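Local coordinates for putative membrane protein COG4129 (PDB 3KMI), which is a membrane protein of unproven function, probably an aromatic acid exporter, present here as its C-terminal helical domain, at residues G125-L129 with L168-K172; L25-D30 with I112-Y117; L132-M136 with L161-K165. All blocks are in the same frame, centred on the assembly; numbering follows the deposited sequence.

In the fold
All three contacts join antiparallel helices of one all-helical bundle, the C-terminal domain of the putative exporter. Contact 2 comes first along the chain, pairing helix 7-33 with helix 103-117. Contacts 1 and 3 follow, and both pair helix 124-140 with helix 148-176. Within this hairpin contact 3 lies nearer the turn and contact 1 nearer the open end, with their centres about 11 Å apart. The centre of contact 2 is about 14 Å from each of the others. Apolar side chains link them: Leu164 meets Ile112 and Ile115, and Leu168 meets Ile115. The last hairpin thereby packs on helix 103-117, which in turn pairs with helix 7-33.

Contact 1. Residues G125-L129 with L168-K172; sequences GNLLL and LVNRK
Leu168 packs against Leu128 and Leu129, supplying most of the apolar part of this contact between the two arms of an antiparallel helical hairpin in the C-terminal domain, helices 124-140 and 148-176. Leu168 CD2 meets Leu128 CD1 at 3.7 Å, the two side chains lying roughly perpendicular. Leu129 and Leu168 lie alongside each other, pointing opposite ways, with Leu129 CD2 3.8 Å from Leu168 CB. The same CD2 of Leu129 also reaches Val169 CG2, at 4.3 Å.

The second part is made by Lys172. Its CG stands opposite the backbone N (chi1 -167°), and the chain runs straight to CE, across to helix 124-140, then bends at chi4 (-98°). Lys172 CD lies 3.9 Å from Gly125 CA. Here the backbones come nearest, with 5.5 Å between the CA atoms of Gly125 and Lys172. The glycine leaves room for the lysine methylenes. Lys172 CE comes to 3.1 Å from Asn126 OD1. The amide nitrogen of Asn126 is hydrogen-bonded to Glu123.

Phe111 and Ile115 of helix 103-117 touch Leu128 and Leu168 respectively, and loop residue Phe120 touches both. On helix 148-176, Asn170 and Arg171 face helix 68-95, with Arg171 also reaching helix 7-33.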
loop_
_atom_site.group_PDB
_atom_site.type_symbol
_atom_site.label_atom_id
_atom_site.label_comp_id
_atom_site.label_asym_id
_atom_site.label_seq_id
_atom_site.Cartn_x
_atom_site.Cartn_y
_atom_site.Cartn_z
ATOM N N GLY A 125 15.946 -8.559 -6.692
ATOM C CA GLY A 125 15.134 -7.789 -5.752
ATOM C C GLY A 125 15.996 -6.842 -4.925
ATOM O O GLY A 125 15.700 -5.643 -4.803
ATOM N N ASN A 126 17.073 -7.391 -4.375
ATOM C CA ASN A 126 18.007 -6.628 -3.555
ATOM C C ASN A 126 18.630 -5.445 -4.296
ATOM O O ASN A 126 18.656 -4.337 -3.760
ATOM C CB ASN A 126 19.096 -7.546 -3.033
ATOM C CG ASN A 126 18.609 -8.479 -1.962
ATOM O OD1 ASN A 126 17.537 -8.290 -1.371
ATOM N ND2 ASN A 126 19.409 -9.487 -1.678
ATOM N N LEU A 127 19.100 -5.669 -5.535
ATOM C CA LEU A 127 19.640 -4.589 -6.346
ATOM C C LEU A 127 18.597 -3.504 -6.551
ATOM O O LEU A 127 18.864 -2.327 -6.359
ATOM C CB LEU A 127 20.154 -5.103 -7.703
ATOM C CG LEU A 127 21.450 -5.931 -7.606
ATOM C CD1 LEU A 127 21.803 -6.462 -8.973
ATOM C CD2 LEU A 127 22.635 -5.159 -7.027
ATOM N N LEU A 128 17.401 -3.904 -6.954
ATOM C CA LEU A 128 16.345 -2.925 -7.268
ATOM C C LEU A 128 15.916 -2.145 -6.000
ATOM O O LEU A 128 15.693 -0.924 -6.042
ATOM C CB LEU A 128 15.159 -3.629 -7.950
ATOM C CG LEU A 128 15.485 -4.264 -9.319
ATOM C CD1 LEU A 128 14.298 -5.048 -9.843
ATOM C CD2 LEU A 128 15.897 -3.145 -10.326
ATOM N N LEU A 129 15.871 -2.842 -4.867
ATOM C CA LEU A 129 15.580 -2.166 -3.601
ATOM C C LEU A 129 16.659 -1.126 -3.223
ATOM O O LEU A 129 16.315 -0.019 -2.798
ATOM C CB LEU A 129 15.310 -3.180 -2.469
ATOM C CG LEU A 129 13.990 -3.964 -2.547
ATOM C CD1 LEU A 129 14.090 -5.291 -1.789
ATOM C CD2 LEU A 129 12.816 -3.117 -2.051
ATOM N N LEU A 168 8.383 -4.450 -4.921
ATOM C CA LEU A 168 9.617 -5.216 -5.080
ATOM C C LEU A 168 9.741 -6.286 -4.008
ATOM O O LEU A 168 10.244 -7.365 -4.286
ATOM C CB LEU A 168 10.867 -4.310 -5.074
ATOM C CG LEU A 168 11.043 -3.400 -6.305
ATOM C CD1 LEU A 168 12.060 -2.259 -6.031
ATOM C CD2 LEU A 168 11.451 -4.198 -7.588
ATOM N N VAL A 169 9.247 -5.997 -2.804
ATOM C CA VAL A 169 9.268 -6.981 -1.720
ATOM C C VAL A 169 8.382 -8.148 -2.116
ATOM O O VAL A 169 8.746 -9.323 -1.883
ATOM C CB VAL A 169 8.822 -6.367 -0.374
ATOM C CG1 VAL A 169 8.550 -7.459 0.694
ATOM C CG2 VAL A 169 9.860 -5.350 0.101
ATOM N N ASN A 170 7.232 -7.809 -2.696
ATOM C CA ASN A 170 6.247 -8.785 -3.168
ATOM C C ASN A 170 6.789 -9.634 -4.316
ATOM O O ASN A 170 6.587 -10.852 -4.354
ATOM C CB ASN A 170 4.927 -8.104 -3.620
ATOM C CG ASN A 170 4.048 -7.675 -2.450
ATOM O OD1 ASN A 170 4.235 -8.123 -1.334
ATOM N ND2 ASN A 170 3.085 -6.789 -2.708
ATOM N N ARG A 171 7.482 -9.006 -5.254
ATOM C CA ARG A 171 7.966 -9.738 -6.426
ATOM C C ARG A 171 9.079 -10.707 -5.987
ATOM O O ARG A 171 9.163 -11.822 -6.488
ATOM C CB ARG A 171 8.423 -8.790 -7.534
ATOM C CG ARG A 171 8.934 -9.543 -8.795
ATOM C CD ARG A 171 8.754 -8.746 -10.039
ATOM N NE ARG A 171 7.373 -8.738 -10.514
ATOM C CZ ARG A 171 6.985 -8.267 -11.690
ATOM N NH1 ARG A 171 7.886 -7.780 -12.557
ATOM N NH2 ARG A 171 5.691 -8.331 -12.037
ATOM N N LYS A 172 9.886 -10.272 -5.023
ATOM C CA LYS A 172 10.934 -11.097 -4.442
ATOM C C LYS A 172 10.349 -12.293 -3.683
ATOM O O LYS A 172 10.869 -13.405 -3.806
ATOM C CB LYS A 172 11.835 -10.230 -3.576
ATOM C CG LYS A 172 13.131 -10.853 -3.159
ATOM C CD LYS A 172 14.023 -9.764 -2.601
ATOM C CE LYS A 172 15.308 -10.358 -2.099
ATOM N NZ LYS A 172 15.206 -10.554 -0.646
#

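Contact 2. Residues L25-D30 with I112-Y117; sequences LIDIAD and IHKIGY
The His113 ring has Ala29 on one face, and Asp30 and Ile26 at its edge. Ala29 CB sits over the ring centre, 3.6 Å from the centroid, a CH-pi contact. His113 NE2 donates a hydrogen bond of 2.8 Å to Asp30 OD1. The oxygen is in the ring plane, but the nitrogen lies above the carboxylate plane and the bond is bent (138°). Ile26 CG2 lies by the same ring, 3.8 Å from His113 CD2. Ala29 and Asp30 fix the ring from face and edge. Ile26 CD1 makes a CH-pi contact over one face of Tyr117, set toward CE2 and CZ, 3.5 Å from Tyr117 CZ.

Ile112 CG2 fits between Leu25 and Ala29, 3.5 Å from Leu25 CG and 3.6 Å from Ala29 CB. The Leu25 chi1 of -174° swings its branch toward helix 103-117, which lets Leu25 CD2 reach Ile115 CG2 at 3.6 Å. Gly116 lets Ile26 and Leu25 approach its backbone. This is antiparallel helix packing within a bundle, segment axes 8.6 Å apart, with a His-carboxylate hydrogen bond on the partly exposed side.

Ser109 hydrogen-bonds Ala29 O. Leu88 and Leu91 of helix 68-95 pack on Leu25. Helix 148-176 packs alongside: Phe167 touches both Leu25 and Ile115, and Leu164 touches Ile112.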
loop_
_atom_site.group_PDB
_atom_site.type_symbol
_atom_site.label_atom_id
_atom_site.label_comp_id
_atom_site.label_asym_id
_atom_site.label_seq_id
_atom_site.Cartn_x
_atom_site.Cartn_y
_atom_site.Cartn_z
ATOM N N LEU A 25 2.249 -2.544 -14.955
ATOM C CA LEU A 25 3.315 -1.708 -14.393
ATOM C C LEU A 25 3.981 -0.826 -15.466
ATOM O O LEU A 25 4.217 0.380 -15.267
ATOM C CB LEU A 25 4.344 -2.599 -13.654
ATOM C CG LEU A 25 5.423 -1.825 -12.907
ATOM C CD1 LEU A 25 4.867 -1.186 -11.605
ATOM C CD2 LEU A 25 6.648 -2.723 -12.536
ATOM N N ILE A 26 4.293 -1.428 -16.603
ATOM C CA ILE A 26 4.913 -0.688 -17.702
ATOM C C ILE A 26 3.939 0.387 -18.253
ATOM O O ILE A 26 4.367 1.484 -18.635
ATOM C CB ILE A 26 5.360 -1.681 -18.814
ATOM C CG1 ILE A 26 6.538 -2.525 -18.300
ATOM C CG2 ILE A 26 5.688 -0.965 -20.105
ATOM C CD1 ILE A 26 6.677 -3.913 -18.977
ATOM N N ASP A 27 2.641 0.061 -18.300
ATOM C CA ASP A 27 1.636 1.078 -18.704
ATOM C C ASP A 27 1.753 2.269 -17.794
ATOM O O ASP A 27 1.675 3.391 -18.271
ATOM C CB ASP A 27 0.191 0.582 -18.569
ATOM C CG ASP A 27 -0.162 -0.481 -19.555
ATOM O OD1 ASP A 27 0.519 -0.578 -20.586
ATOM O OD2 ASP A 27 -1.151 -1.217 -19.298
ATOM N N ILE A 28 1.899 2.019 -16.484
ATOM C CA ILE A 28 2.086 3.108 -15.505
ATOM C C ILE A 28 3.336 3.982 -15.811
ATOM O O ILE A 28 3.253 5.232 -15.908
ATOM C CB ILE A 28 2.057 2.584 -14.045
ATOM C CG1 ILE A 28 0.616 2.167 -13.689
ATOM C CG2 ILE A 28 2.554 3.654 -13.069
ATOM C CD1 ILE A 28 0.553 1.092 -12.569
ATOM N N ALA A 29 4.470 3.339 -16.011
ATOM C CA ALA A 29 5.705 4.071 -16.385
ATOM C C ALA A 29 5.456 4.973 -17.625
ATOM O O ALA A 29 5.975 6.087 -17.691
ATOM C CB ALA A 29 6.845 3.110 -16.664
ATOM N N ASP A 30 4.702 4.474 -18.609
ATOM C CA ASP A 30 4.422 5.238 -19.850
ATOM C C ASP A 30 3.518 6.436 -19.597
ATOM O O ASP A 30 3.584 7.454 -20.304
ATOM C CB ASP A 30 3.730 4.346 -20.893
ATOM C CG ASP A 30 4.641 3.253 -21.444
ATOM O OD1 ASP A 30 5.870 3.429 -21.406
ATOM O OD2 ASP A 30 4.121 2.206 -21.913
ATOM N N ILE A 112 10.779 2.219 -13.251
ATOM C CA ILE A 112 9.618 1.357 -13.379
ATOM C C ILE A 112 9.681 0.474 -14.648
ATOM O O ILE A 112 9.319 -0.697 -14.605
ATOM C CB ILE A 112 8.269 2.168 -13.340
ATOM C CG1 ILE A 112 8.130 2.856 -11.972
ATOM C CG2 ILE A 112 7.097 1.222 -13.599
ATOM C CD1 ILE A 112 7.034 3.933 -11.873
ATOM N N HIS A 113 10.109 1.041 -15.769
ATOM C CA HIS A 113 10.390 0.223 -16.973
ATOM C C HIS A 113 11.420 -0.858 -16.709
ATOM O O HIS A 113 11.273 -1.997 -17.163
ATOM C CB HIS A 113 10.886 1.070 -18.152
ATOM C CG HIS A 113 9.789 1.739 -18.924
ATOM N ND1 HIS A 113 9.721 3.105 -19.089
ATOM C CD2 HIS A 113 8.729 1.233 -19.601
ATOM C CE1 HIS A 113 8.652 3.414 -19.803
ATOM N NE2 HIS A 113 8.027 2.297 -20.120
ATOM N N LYS A 114 12.480 -0.491 -16.005
ATOM C CA LYS A 114 13.538 -1.424 -15.689
ATOM C C LYS A 114 12.929 -2.566 -14.896
ATOM O O LYS A 114 13.161 -3.753 -15.185
ATOM C CB LYS A 114 14.669 -0.738 -14.915
ATOM C CG LYS A 114 15.802 -1.674 -14.490
ATOM C CD LYS A 114 16.853 -0.895 -13.735
ATOM C CE LYS A 114 18.104 -1.706 -13.415
ATOM N NZ LYS A 114 19.092 -0.790 -12.756
ATOM N N ILE A 115 12.146 -2.215 -13.896
ATOM C CA ILE A 115 11.469 -3.228 -13.071
ATOM C C ILE A 115 10.557 -4.117 -13.958
ATOM O O ILE A 115 10.575 -5.354 -13.867
ATOM C CB ILE A 115 10.648 -2.598 -11.908
ATOM C CG1 ILE A 115 11.551 -1.841 -10.901
ATOM C CG2 ILE A 115 9.797 -3.706 -11.217
ATOM C CD1 ILE A 115 10.765 -1.022 -9.802
ATOM N N GLY A 116 9.741 -3.492 -14.784
ATOM C CA GLY A 116 8.800 -4.241 -15.594
ATOM C C GLY A 116 9.459 -5.250 -16.521
ATOM O O GLY A 116 8.876 -6.302 -16.810
ATOM N N TYR A 117 10.668 -4.947 -17.005
ATOM C CA TYR A 117 11.340 -5.794 -18.025
ATOM C C TYR A 117 12.424 -6.729 -17.524
ATOM O O TYR A 117 12.962 -7.528 -18.312
ATOM C CB TYR A 117 11.923 -4.918 -19.162
ATOM C CG TYR A 117 10.832 -4.384 -20.062
ATOM C CD1 TYR A 117 10.213 -5.221 -21.000
ATOM C CD2 TYR A 117 10.394 -3.082 -19.957
ATOM C CE1 TYR A 117 9.190 -4.761 -21.806
ATOM C CE2 TYR A 117 9.384 -2.617 -20.772
ATOM C CZ TYR A 117 8.792 -3.457 -21.679
ATOM O OH TYR A 117 7.804 -2.974 -22.506
#

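Contact 3. Residues L132-M136 with L161-K165; sequences LKRLM and LTELK
Leu161 packs among Leu132, Leu135 and Met136, within the antiparallel helical hairpin formed by helices 124-140 and 148-176. Its two methyl groups divide the work. Leu161 CD2 touches two leucines, 3.3 Å from Leu132 CD1 and 3.6 Å from Leu135 CD2. The first of these is a close approach for two methyl carbons. Leu161 CD1 turns to the other partner and lies 3.5 Å from Met136 CG. Leu132 and Met136 each run beside Leu161 with reversed direction, while Leu135 meets it crosswise.

Leu132 has a second task. Its chi1 of -177° directs CG across to the other helix, where the two methyls take different partners. CD1 goes to Leu161, and CD2 reaches the next turn, where it packs on the backbone of Leu164 and Lys165. Leu132 CD2 is 3.8 Å from Lys165 CB. No hydrogen bond joins the two segments; the contact is held by apolar packing between axes 10.6 Å apart.

Further out, helix 103-117 backs the leucines. Leu108 touches Leu161 and Leu164, while Gln104 and Ile107 touch Leu135. Phe158 and Met139 pack on Met136 and Leu161 respectively. On another side of helix 148-176, Thr162 OG1 is hydrogen-bonded to the hydroxyl of Tyr94 of the second subunit, so this helix also takes part in the dimer. Glu163 OE1 is hydrogen-bonded to Asn90 ND2 of its own chain.

Met136 is a selenomethionine whose chain is extended beyond CG, and this carries CE across to 3.3 Å from the backbone oxygen of Leu161.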
loop_
_atom_site.group_PDB
_atom_site.type_symbol
_atom_site.label_atom_id
_atom_site.label_comp_id
_atom_site.label_asym_id
_atom_site.label_seq_id
_atom_site.Cartn_x
_atom_site.Cartn_y
_atom_site.Cartn_z
ATOM N N LEU A 132 16.162 1.809 -5.523
ATOM C CA LEU A 132 15.027 2.575 -4.993
ATOM C C LEU A 132 15.428 3.466 -3.804
ATOM O O LEU A 132 15.022 4.646 -3.735
ATOM C CB LEU A 132 13.854 1.638 -4.614
ATOM C CG LEU A 132 12.580 2.292 -4.114
ATOM C CD1 LEU A 132 12.138 3.386 -5.089
ATOM C CD2 LEU A 132 11.474 1.226 -4.028
ATOM N N LYS A 133 16.195 2.903 -2.872
ATOM C CA LYS A 133 16.627 3.688 -1.732
ATOM C C LYS A 133 17.482 4.874 -2.219
ATOM O O LYS A 133 17.362 5.994 -1.713
ATOM C CB LYS A 133 17.385 2.814 -0.724
ATOM C CG LYS A 133 17.691 3.537 0.590
ATOM C CD LYS A 133 18.674 2.765 1.446
ATOM C CE LYS A 133 19.262 3.660 2.569
ATOM N NZ LYS A 133 18.151 4.437 3.195
ATOM N N ARG A 134 18.325 4.628 -3.224
ATOM C CA ARG A 134 19.117 5.695 -3.811
ATOM C C ARG A 134 18.260 6.811 -4.440
ATOM O O ARG A 134 18.586 8.004 -4.305
ATOM C CB ARG A 134 20.153 5.125 -4.789
ATOM C CG ARG A 134 21.311 4.391 -4.089
ATOM C CD ARG A 134 22.562 4.296 -5.015
ATOM N NE ARG A 134 22.189 3.692 -6.299
ATOM C CZ ARG A 134 22.157 2.379 -6.540
ATOM N NH1 ARG A 134 22.512 1.511 -5.597
ATOM N NH2 ARG A 134 21.792 1.932 -7.735
ATOM N N LEU A 135 17.150 6.438 -5.079
ATOM C CA LEU A 135 16.253 7.418 -5.679
ATOM C C LEU A 135 15.481 8.218 -4.612
ATOM O O LEU A 135 15.216 9.400 -4.806
ATOM C CB LEU A 135 15.270 6.739 -6.642
ATOM C CG LEU A 135 14.329 7.657 -7.445
ATOM C CD1 LEU A 135 15.078 8.654 -8.298
ATOM C CD2 LEU A 135 13.388 6.839 -8.336
HETATM N N MSE A 136 15.111 7.562 -3.509
HETATM C CA MSE A 136 14.452 8.234 -2.376
HETATM C C MSE A 136 15.401 9.293 -1.805
HETATM O O MSE A 136 14.998 10.435 -1.580
HETATM C CB MSE A 136 14.043 7.243 -1.258
HETATM C CG MSE A 136 12.977 6.173 -1.611
HETATM SE SE MSE A 136 12.260 5.223 -0.035
HETATM C CE MSE A 136 10.802 4.185 -0.909
ATOM N N LEU A 161 7.394 5.901 -4.777
ATOM C CA LEU A 161 8.517 5.118 -4.252
ATOM C C LEU A 161 8.083 4.216 -3.098
ATOM O O LEU A 161 8.549 3.060 -2.984
ATOM C CB LEU A 161 9.682 6.028 -3.807
ATOM C CG LEU A 161 10.253 6.932 -4.901
ATOM C CD1 LEU A 161 11.482 7.657 -4.394
ATOM C CD2 LEU A 161 10.578 6.110 -6.124
ATOM N N THR A 162 7.169 4.722 -2.265
ATOM C CA THR A 162 6.615 3.909 -1.187
ATOM C C THR A 162 5.939 2.668 -1.731
ATOM O O THR A 162 6.183 1.562 -1.248
ATOM C CB THR A 162 5.650 4.717 -0.285
ATOM O OG1 THR A 162 6.393 5.772 0.347
ATOM C CG2 THR A 162 5.096 3.845 0.766
ATOM N N GLU A 163 5.093 2.846 -2.727
ATOM C CA GLU A 163 4.365 1.724 -3.337
ATOM C C GLU A 163 5.343 0.756 -4.023
ATOM O O GLU A 163 5.248 -0.472 -3.867
ATOM C CB GLU A 163 3.317 2.231 -4.341
ATOM C CG GLU A 163 2.196 3.036 -3.683
ATOM C CD GLU A 163 1.405 2.239 -2.630
ATOM O OE1 GLU A 163 1.127 1.025 -2.802
ATOM O OE2 GLU A 163 1.053 2.847 -1.604
ATOM N N LEU A 164 6.332 1.316 -4.709
ATOM C CA LEU A 164 7.314 0.501 -5.397
ATOM C C LEU A 164 8.152 -0.365 -4.467
ATOM O O LEU A 164 8.580 -1.443 -4.860
ATOM C CB LEU A 164 8.221 1.360 -6.295
ATOM C CG LEU A 164 7.575 1.886 -7.577
ATOM C CD1 LEU A 164 8.643 2.808 -8.252
ATOM C CD2 LEU A 164 7.209 0.724 -8.555
ATOM N N LYS A 165 8.414 0.084 -3.250
ATOM C CA LYS A 165 9.185 -0.735 -2.317
ATOM C C LYS A 165 8.404 -2.003 -2.001
ATOM O O LYS A 165 8.948 -3.099 -2.035
ATOM C CB LYS A 165 9.507 0.026 -1.023
ATOM C CG LYS A 165 10.512 -0.680 -0.130
ATOM C CD LYS A 165 10.818 0.179 1.106
ATOM C CE LYS A 165 11.855 -0.451 2.005
ATOM N NZ LYS A 165 12.180 0.506 3.075
#